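Local coordinates for peptidoglycan glycosyltransferase (Atopobium parvulum, PDB 4OVD), which belongs to the penicillin-binding proteins and joins a dimerisation-type domain to a transpeptidase-type domain in a single elongated chain, at residues N51-A57 / G187-I193; Q162-F166 / S175-Y179; V344-R349 / D466-V471. All coordinates share one frame; numbering follows the deposited sequence.

Interaction 1. Residues N51-A57 / G187-I193; sequences NDIVLHA and GTNGHMI
Leu55 and Gly190 form a hydrogen-bonded pair of an antiparallel sheet. Leu55 N donates to Gly190 O at 2.9 Å, and Gly190 N donates to Leu55 O at 2.7 Å. Ile53 and Met192 make the next hydrogen-bonded pair, with Met192 N to Ile53 O at 2.7 Å. Val54 and His191 stand between them as a non-hydrogen-bonded pair.

Beyond the strands a side chain continues the pattern. Asn189 OD1 accepts from Ala57 N at 2.8 Å. Asn189 CG lies anti to its own carbonyl carbon (chi1 -72°), and this brings the amide back across to segment 51-57. The amide ND2 passes near Val54 CG1 and His56 CD2, with the amide and imidazole planes 72° apart. Val54 CG1 in turn rests over the centre of the His56 ring.

The side chains sort onto two faces. Val54 and His191 lie side by side on one, pointing the same way, and Val54 CG2 is 3.9 Å from His191 ND1, at the ring edge. Ile53, Leu55 and the selenomethionine Met192 share the other. There the CB atoms of Ile53 and Met192 meet at 3.9 Å, and Met192 crosses Leu55 at about a right angle. Ile210 of strand 210-211 also touches Leu55 and Met192. Ala57 CB packs on Thr188 O at 3.5 Å.

Strand 53-55 is an edge of this three-stranded sheet within the chain, and 190-192 is its middle strand. The polar grip is mostly backbone to backbone, so it probably depends little on side-chain identity, apart from the amide of Asn189. The apolar side chains add their packing on the face of Ile53, Leu55 and Met192.

Interaction 2. Residues Q162-F166 / S175-Y179; sequences QILGF and SGLEY
Ile163 and Leu164 end a short helix, and their carbonyls meet the first turn of helix 176-180. The C-terminal end of helix 161-164 thus joins the N-terminal end of helix 176-180, across a loop, in the dimerisation-type domain. Leu177 N donates to Ile163 O at 3.0 Å, and Glu178 N donates to Leu164 O at 2.9 Å. Both donors arrive nearly along the C=O axis. Amides at the start of one helix satisfy carbonyls at the end of the other.

Gly165 leaves the helix with positive phi. Its CA meets Ser175 O at 3.1 Å in a CA-H...O contact. Gly165 and Gly176 are the closest backbone pair, their CA atoms 3.9 Å apart.

Ser175 OG serves two partners. Its chi1 of 66° sets it toward Phe166 N, from which it accepts at 3.2 Å. It also donates to a water, which in turn donates to Gln162 O. The Gln162 amide NE2 is held elsewhere, by Ser281 O and Ser265 O. The Glu178 carboxylate forms salt bridges with Arg152 and Arg59, while its CG packs on Leu164 O. On the apolar side, Ile163 CG2 lies beside Leu177 CD1 at 3.9 Å.

Interaction 3. Residues V344-R349 / D466-V471; sequences VREMLR and DMMTTV
Arg345 reaches across from helix 344-350 to Asp466 and Thr470 of helix 458-474. This is a helix-helix packing in the transpeptidase-type domain. The segment axes approach to 8.7 Å, with 44° between their directions.

Arg345 starts extended, with CG anti to the backbone N. The chain then bends at chi3 (-55°), which helps carry the guanidinium to the other helix. Its NH1 and NH2 grip one oxygen end-on: Asp466 OD2 lies 2.5 Å from Arg345 NH2, in a salt bridge, and NH1 also donates to it. The oxygen sits in the guanidinium plane, but the carboxylate is turned 88° against that plane. NH2 meets OD2 almost in line with its C-O bond, and NH1 comes from above the carboxylate. NH1 also donates to Thr470 OG1 at 2.9 Å. Met467 CG lies over one face of the guanidinium, toward its rim.

The selenomethionine Met467 packs its SE on Arg345 CA at 3.7 Å and on Val344 CG1 at 3.9 Å. Leu348 points toward the other helix, and its CD2 lies across Met467 CB and near Val471 CG2. Lys298 and Thr302 of helix 298-307 also touch Leu348.

Arg349 lays its aliphatic CG against Thr470 CG2 and then turns away. Its guanidinium pairs with Glu346 on its own helix, and NH1 bonds to Glu474 O. Glu346 OE2 is also paired with Arg350. The same OE2 receives Arg349 NH2 on its syn lone pair, at 2.6 Å.

Overall arrangement
Interactions 1 and 2 both fall in the dimerisation-type region, and interaction 3 falls in the transpeptidase-type region. Along the chain, interaction 2 is nested inside the loop closed by interaction 1. Interaction 3 opens only after both have closed. The centres of interactions 1 and 2 are about 25 Å apart, and those of 2 and 3 about 39 Å. The centres of interactions 1 and 3 are about 63 Å apart. None of the three touches another. The dimerisation-type region thus carries a small exposed sheet at its far end and a buried helix junction nearer the chain's centre. The transpeptidase-type region has its own buried helix packing on the opposite side of that centre.

Interaction 1. Residues N51-A57 / G187-I193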
loop_
_atom_site.group_PDB
_atom_site.type_symbol
_atom_site.label_atom_id
_atom_site.label_comp_id
_atom_site.label_asym_id
_atom_site.label_seq_id
_atom_site.Cartn_x
_atom_site.Cartn_y
_atom_site.Cartn_z
ATOM N N ASN A 51 -30.427 -37.123 20.446
ATOM C CA ASN A 51 -30.876 -37.266 19.026
ATOM C C ASN A 51 -30.979 -35.911 18.312
ATOM O O ASN A 51 -31.973 -35.632 17.621
ATOM C CB ASN A 51 -32.237 -37.992 18.964
ATOM C CG ASN A 51 -32.178 -39.418 19.491
ATOM O OD1 ASN A 51 -31.103 -39.998 19.643
ATOM N ND2 ASN A 51 -33.344 -39.999 19.753
ATOM N N ASP A 52 -29.941 -35.087 18.452
ATOM C CA ASP A 52 -29.922 -33.750 17.851
ATOM C C ASP A 52 -28.961 -33.674 16.655
ATOM O O ASP A 52 -27.751 -33.627 16.778
ATOM C CB ASP A 52 -29.655 -32.724 18.940
ATOM C CG ASP A 52 -30.636 -32.879 20.101
ATOM O OD1 ASP A 52 -31.776 -33.352 19.848
ATOM O OD2 ASP A 52 -30.275 -32.553 21.257
ATOM N N ILE A 53 -29.548 -33.690 15.473
ATOM C CA ILE A 53 -28.778 -33.696 14.264
ATOM C C ILE A 53 -28.549 -32.246 13.827
ATOM O O ILE A 53 -29.400 -31.363 14.035
ATOM C CB ILE A 53 -29.493 -34.544 13.214
ATOM C CG1 ILE A 53 -30.019 -35.823 13.871
ATOM C CG2 ILE A 53 -28.565 -34.908 12.072
ATOM C CD1 ILE A 53 -30.658 -36.795 12.905
ATOM N N VAL A 54 -27.353 -31.986 13.309
ATOM C CA VAL A 54 -27.004 -30.666 12.823
ATOM C C VAL A 54 -27.251 -30.553 11.304
ATOM O O VAL A 54 -26.908 -31.452 10.530
ATOM C CB VAL A 54 -25.559 -30.290 13.218
ATOM C CG1 VAL A 54 -25.108 -29.014 12.527
ATOM C CG2 VAL A 54 -25.473 -30.107 14.732
ATOM N N LEU A 55 -27.967 -29.501 10.915
ATOM C CA LEU A 55 -28.199 -29.180 9.504
ATOM C C LEU A 55 -27.161 -28.057 9.255
ATOM O O LEU A 55 -27.373 -26.889 9.626
ATOM C CB LEU A 55 -29.631 -28.686 9.293
ATOM C CG LEU A 55 -30.752 -29.595 9.853
ATOM C CD1 LEU A 55 -32.102 -28.990 9.544
ATOM C CD2 LEU A 55 -30.637 -31.006 9.321
ATOM N N HIS A 56 -26.033 -28.401 8.650
ATOM C CA HIS A 56 -24.932 -27.429 8.483
ATOM C C HIS A 56 -25.203 -26.288 7.513
ATOM O O HIS A 56 -25.480 -26.553 6.388
ATOM C CB HIS A 56 -23.679 -28.159 8.039
ATOM C CG HIS A 56 -23.055 -28.976 9.123
ATOM N ND1 HIS A 56 -23.424 -30.282 9.380
ATOM C CD2 HIS A 56 -22.098 -28.666 10.032
ATOM C CE1 HIS A 56 -22.708 -30.748 10.386
ATOM N NE2 HIS A 56 -21.893 -29.790 10.795
ATOM N N ALA A 57 -25.133 -25.030 7.952
ATOM C CA ALA A 57 -25.361 -23.899 7.021
ATOM C C ALA A 57 -24.173 -23.851 6.128
ATOM O O ALA A 57 -23.107 -24.368 6.453
ATOM C CB ALA A 57 -25.459 -22.572 7.765
ATOM N N GLY A 187 -22.962 -18.848 8.481
ATOM C CA GLY A 187 -24.370 -18.711 8.678
ATOM C C GLY A 187 -24.553 -19.214 10.051
ATOM O O GLY A 187 -23.615 -19.221 10.836
ATOM N N THR A 188 -25.737 -19.746 10.274
ATOM C CA THR A 188 -26.114 -20.329 11.520
ATOM C C THR A 188 -26.647 -21.698 11.211
ATOM O O THR A 188 -27.597 -21.837 10.424
ATOM C CB THR A 188 -27.255 -19.522 12.151
ATOM O OG1 THR A 188 -26.845 -18.150 12.269
ATOM C CG2 THR A 188 -27.618 -20.105 13.505
ATOM N N ASN A 189 -26.061 -22.704 11.826
ATOM C CA ASN A 189 -26.510 -24.041 11.582
ATOM C C ASN A 189 -27.948 -24.292 12.025
ATOM O O ASN A 189 -28.473 -23.553 12.855
ATOM C CB ASN A 189 -25.610 -24.995 12.311
ATOM C CG ASN A 189 -24.238 -25.096 11.684
ATOM O OD1 ASN A 189 -24.054 -24.856 10.479
ATOM N ND2 ASN A 189 -23.287 -25.570 12.473
ATOM N N GLY A 190 -28.567 -25.300 11.410
ATOM C CA GLY A 190 -29.908 -25.754 11.762
ATOM C C GLY A 190 -29.776 -26.972 12.663
ATOM O O GLY A 190 -28.656 -27.470 12.898
ATOM N N HIS A 191 -30.905 -27.456 13.176
ATOM C CA HIS A 191 -30.914 -28.635 14.019
ATOM C C HIS A 191 -32.173 -29.452 13.881
ATOM O O HIS A 191 -33.258 -28.897 13.815
ATOM C CB HIS A 191 -30.806 -28.255 15.503
ATOM C CG HIS A 191 -29.686 -27.322 15.793
ATOM N ND1 HIS A 191 -28.379 -27.744 15.880
ATOM C CD2 HIS A 191 -29.667 -25.978 15.952
ATOM C CE1 HIS A 191 -27.601 -26.699 16.101
ATOM N NE2 HIS A 191 -28.360 -25.617 16.163
HETATM N N MSE A 192 -32.006 -30.770 13.832
HETATM C CA MSE A 192 -33.103 -31.739 13.803
HETATM C C MSE A 192 -32.911 -32.381 15.152
HETATM O O MSE A 192 -31.907 -33.081 15.368
HETATM C CB MSE A 192 -32.927 -32.848 12.788
HETATM C CG MSE A 192 -33.792 -32.659 11.556
HETATM SE SE MSE A 192 -33.344 -34.181 10.420
HETATM C CE MSE A 192 -33.185 -33.213 8.717
ATOM N N ILE A 193 -33.833 -32.106 16.073
ATOM C CA ILE A 193 -33.784 -32.639 17.449
ATOM C C ILE A 193 -34.432 -34.040 17.613
ATOM O O ILE A 193 -35.629 -34.227 17.392
ATOM C CB ILE A 193 -34.395 -31.599 18.419
ATOM C CG1 ILE A 193 -33.537 -30.322 18.365
ATOM C CG2 ILE A 193 -34.457 -32.141 19.848
ATOM C CD1 ILE A 193 -34.079 -29.143 19.141
#

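Interaction 2. Residues Q162-F166 / S175-Y179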
loop_
_atom_site.group_PDB
_atom_site.type_symbol
_atom_site.label_atom_id
_atom_site.label_comp_id
_atom_site.label_asym_id
_atom_site.label_seq_id
_atom_site.Cartn_x
_atom_site.Cartn_y
_atom_site.Cartn_z
ATOM N N GLN A 162 -4.223 -15.791 -0.270
ATOM C CA GLN A 162 -3.678 -14.948 0.755
ATOM C C GLN A 162 -4.711 -13.887 1.170
ATOM O O GLN A 162 -4.852 -13.551 2.356
ATOM C CB GLN A 162 -2.401 -14.303 0.260
ATOM C CG GLN A 162 -1.522 -13.680 1.342
ATOM C CD GLN A 162 -0.224 -13.195 0.716
ATOM O OE1 GLN A 162 -0.270 -12.388 -0.166
ATOM N NE2 GLN A 162 0.898 -13.714 1.121
ATOM N N ILE A 163 -5.448 -13.363 0.205
ATOM C CA ILE A 163 -6.480 -12.349 0.470
ATOM C C ILE A 163 -7.695 -13.083 0.974
ATOM O O ILE A 163 -8.309 -12.696 1.945
ATOM C CB ILE A 163 -6.864 -11.588 -0.827
ATOM C CG1 ILE A 163 -5.666 -10.873 -1.461
ATOM C CG2 ILE A 163 -7.964 -10.572 -0.619
ATOM C CD1 ILE A 163 -4.876 -9.989 -0.536
ATOM N N LEU A 164 -8.065 -14.160 0.311
ATOM C CA LEU A 164 -9.250 -14.899 0.730
ATOM C C LEU A 164 -9.174 -15.455 2.149
ATOM O O LEU A 164 -10.137 -15.382 2.897
ATOM C CB LEU A 164 -9.539 -16.061 -0.229
ATOM C CG LEU A 164 -9.836 -15.618 -1.647
ATOM C CD1 LEU A 164 -9.768 -16.802 -2.643
ATOM C CD2 LEU A 164 -11.197 -14.969 -1.642
ATOM N N GLY A 165 -8.038 -16.023 2.503
ATOM C CA GLY A 165 -7.855 -16.655 3.814
ATOM C C GLY A 165 -8.325 -18.081 3.738
ATOM O O GLY A 165 -8.821 -18.520 2.710
ATOM N N PHE A 166 -8.188 -18.840 4.810
ATOM C CA PHE A 166 -8.676 -20.227 4.786
ATOM C C PHE A 166 -9.658 -20.379 5.868
ATOM O O PHE A 166 -9.760 -19.524 6.775
ATOM C CB PHE A 166 -7.547 -21.270 4.825
ATOM C CG PHE A 166 -6.918 -21.456 6.174
ATOM C CD1 PHE A 166 -6.007 -20.558 6.660
ATOM C CD2 PHE A 166 -7.219 -22.586 6.937
ATOM C CE1 PHE A 166 -5.448 -20.742 7.928
ATOM C CE2 PHE A 166 -6.652 -22.786 8.180
ATOM C CZ PHE A 166 -5.768 -21.860 8.670
ATOM N N SER A 175 -8.091 -16.864 8.477
ATOM C CA SER A 175 -7.162 -15.796 8.083
ATOM C C SER A 175 -7.817 -15.017 6.950
ATOM O O SER A 175 -8.870 -15.395 6.492
ATOM C CB SER A 175 -5.824 -16.333 7.582
ATOM O OG SER A 175 -6.012 -17.050 6.362
ATOM N N GLY A 176 -7.231 -13.907 6.556
ATOM C CA GLY A 176 -7.763 -13.150 5.437
ATOM C C GLY A 176 -9.181 -12.667 5.611
ATOM O O GLY A 176 -9.625 -12.337 6.716
ATOM N N LEU A 177 -9.886 -12.602 4.510
ATOM C CA LEU A 177 -11.290 -12.110 4.468
ATOM C C LEU A 177 -12.289 -13.119 5.084
ATOM O O LEU A 177 -13.291 -12.717 5.730
ATOM C CB LEU A 177 -11.681 -11.719 3.052
ATOM C CG LEU A 177 -10.965 -10.519 2.438
ATOM C CD1 LEU A 177 -11.522 -10.276 1.063
ATOM C CD2 LEU A 177 -11.203 -9.296 3.281
ATOM N N GLU A 178 -11.944 -14.395 5.004
ATOM C CA GLU A 178 -12.756 -15.437 5.646
ATOM C C GLU A 178 -12.884 -15.134 7.125
ATOM O O GLU A 178 -13.952 -15.310 7.710
ATOM C CB GLU A 178 -12.133 -16.793 5.401
ATOM C CG GLU A 178 -12.239 -17.264 3.977
ATOM C CD GLU A 178 -13.603 -17.858 3.557
ATOM O OE1 GLU A 178 -14.631 -17.622 4.211
ATOM O OE2 GLU A 178 -13.631 -18.604 2.544
ATOM N N TYR A 179 -11.780 -14.668 7.725
ATOM C CA TYR A 179 -11.754 -14.289 9.117
ATOM C C TYR A 179 -12.361 -12.908 9.328
ATOM O O TYR A 179 -13.212 -12.694 10.193
ATOM C CB TYR A 179 -10.315 -14.293 9.725
ATOM C CG TYR A 179 -10.285 -13.766 11.160
ATOM C CD1 TYR A 179 -10.733 -14.546 12.229
ATOM C CD2 TYR A 179 -9.890 -12.502 11.425
ATOM C CE1 TYR A 179 -10.765 -14.053 13.542
ATOM C CE2 TYR A 179 -9.909 -11.990 12.708
ATOM C CZ TYR A 179 -10.347 -12.774 13.762
ATOM O OH TYR A 179 -10.306 -12.244 15.035
HETATM O O HOH W 1 -4.688 -15.032 4.545
#

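Interaction 3. Residues V344-R349 / D466-V471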
loop_
_atom_site.group_PDB
_atom_site.type_symbol
_atom_site.label_atom_id
_atom_site.label_comp_id
_atom_site.label_asym_id
_atom_site.label_seq_id
_atom_site.Cartn_x
_atom_site.Cartn_y
_atom_site.Cartn_z
ATOM N N VAL A 344 12.085 22.645 -5.711
ATOM C CA VAL A 344 11.431 21.602 -4.957
ATOM C C VAL A 344 11.212 20.448 -5.932
ATOM O O VAL A 344 11.379 19.280 -5.579
ATOM C CB VAL A 344 10.105 22.051 -4.347
ATOM C CG1 VAL A 344 9.385 20.859 -3.687
ATOM C CG2 VAL A 344 10.340 23.164 -3.336
ATOM N N ARG A 345 10.785 20.769 -7.141
ATOM C CA ARG A 345 10.624 19.751 -8.229
ATOM C C ARG A 345 11.940 18.948 -8.392
ATOM O O ARG A 345 11.965 17.719 -8.388
ATOM C CB ARG A 345 10.252 20.408 -9.558
ATOM C CG ARG A 345 10.129 19.420 -10.706
ATOM C CD ARG A 345 9.997 20.157 -12.027
ATOM N NE ARG A 345 8.896 21.104 -12.046
ATOM C CZ ARG A 345 7.628 20.746 -12.198
ATOM N NH1 ARG A 345 7.294 19.460 -12.407
ATOM N NH2 ARG A 345 6.689 21.676 -12.209
ATOM N N GLU A 346 13.036 19.633 -8.459
ATOM C CA GLU A 346 14.329 18.925 -8.590
ATOM C C GLU A 346 14.667 18.057 -7.378
ATOM O O GLU A 346 15.237 17.007 -7.533
ATOM C CB GLU A 346 15.408 19.967 -8.811
ATOM C CG GLU A 346 16.821 19.419 -8.898
ATOM C CD GLU A 346 17.030 18.440 -10.014
ATOM O OE1 GLU A 346 16.142 18.361 -10.941
ATOM O OE2 GLU A 346 18.072 17.739 -9.922
HETATM N N MSE A 347 14.332 18.478 -6.156
HETATM C CA MSE A 347 14.676 17.665 -4.971
HETATM C C MSE A 347 13.940 16.368 -5.060
HETATM O O MSE A 347 14.489 15.291 -4.693
HETATM C CB MSE A 347 14.252 18.380 -3.696
HETATM C CG MSE A 347 14.986 19.664 -3.534
HETATM SE SE MSE A 347 14.266 20.622 -1.945
HETATM C CE MSE A 347 14.834 22.432 -2.342
ATOM N N LEU A 348 12.740 16.409 -5.590
ATOM C CA LEU A 348 11.983 15.218 -5.799
ATOM C C LEU A 348 12.483 14.359 -6.976
ATOM O O LEU A 348 12.529 13.178 -6.883
ATOM C CB LEU A 348 10.525 15.568 -5.952
ATOM C CG LEU A 348 9.563 14.556 -5.385
ATOM C CD1 LEU A 348 9.612 14.525 -3.893
ATOM C CD2 LEU A 348 8.150 14.719 -5.883
ATOM N N ARG A 349 12.842 14.993 -8.070
ATOM C CA ARG A 349 13.329 14.314 -9.242
ATOM C C ARG A 349 14.522 13.426 -8.898
ATOM O O ARG A 349 14.514 12.266 -9.146
ATOM C CB ARG A 349 13.714 15.320 -10.281
ATOM C CG ARG A 349 14.114 14.729 -11.601
ATOM C CD ARG A 349 14.776 15.745 -12.496
ATOM N NE ARG A 349 16.084 16.119 -12.035
ATOM C CZ ARG A 349 17.170 15.394 -12.211
ATOM N NH1 ARG A 349 17.130 14.245 -12.861
ATOM N NH2 ARG A 349 18.296 15.822 -11.731
ATOM N N ASP A 466 2.233 16.834 -10.868
ATOM C CA ASP A 466 3.170 17.416 -11.814
ATOM C C ASP A 466 4.611 17.041 -11.449
ATOM O O ASP A 466 5.393 16.649 -12.304
ATOM C CB ASP A 466 3.030 18.930 -11.936
ATOM C CG ASP A 466 3.789 19.476 -13.145
ATOM O OD1 ASP A 466 3.357 19.184 -14.277
ATOM O OD2 ASP A 466 4.809 20.186 -12.966
HETATM N N MSE A 467 4.965 17.140 -10.188
HETATM C CA MSE A 467 6.301 16.793 -9.790
HETATM C C MSE A 467 6.536 15.304 -9.881
HETATM O O MSE A 467 7.590 14.896 -10.296
HETATM C CB MSE A 467 6.732 17.273 -8.418
HETATM C CG MSE A 467 6.658 18.768 -8.362
HETATM SE SE MSE A 467 7.267 19.497 -6.650
HETATM C CE MSE A 467 5.702 19.093 -5.517
HETATM N N MSE A 468 5.535 14.487 -9.573
HETATM C CA MSE A 468 5.690 13.033 -9.642
HETATM C C MSE A 468 5.823 12.617 -11.076
HETATM O O MSE A 468 6.400 11.587 -11.360
HETATM C CB MSE A 468 4.526 12.362 -9.002
HETATM C CG MSE A 468 4.670 12.586 -7.505
HETATM SE SE MSE A 468 2.954 11.958 -6.746
HETATM C CE MSE A 468 3.046 10.040 -7.098
ATOM N N THR A 469 5.273 13.405 -12.001
ATOM C CA THR A 469 5.437 13.128 -13.408
ATOM C C THR A 469 6.904 13.386 -13.837
ATOM O O THR A 469 7.440 12.622 -14.640
ATOM C CB THR A 469 4.458 13.974 -14.233
ATOM O OG1 THR A 469 3.152 13.623 -13.775
ATOM C CG2 THR A 469 4.579 13.705 -15.755
ATOM N N THR A 470 7.536 14.425 -13.284
ATOM C CA THR A 470 8.942 14.766 -13.554
ATOM C C THR A 470 9.813 13.646 -13.071
ATOM O O THR A 470 10.785 13.313 -13.727
ATOM C CB THR A 470 9.334 16.051 -12.807
ATOM O OG1 THR A 470 8.645 17.144 -13.410
ATOM C CG2 THR A 470 10.782 16.373 -12.921
ATOM N N VAL A 471 9.442 13.031 -11.967
ATOM C CA VAL A 471 10.219 11.912 -11.411
ATOM C C VAL A 471 10.339 10.791 -12.440
ATOM O O VAL A 471 11.372 10.169 -12.575
ATOM C CB VAL A 471 9.610 11.315 -10.110
ATOM C CG1 VAL A 471 10.333 10.001 -9.675
ATOM C CG2 VAL A 471 9.733 12.353 -8.969
#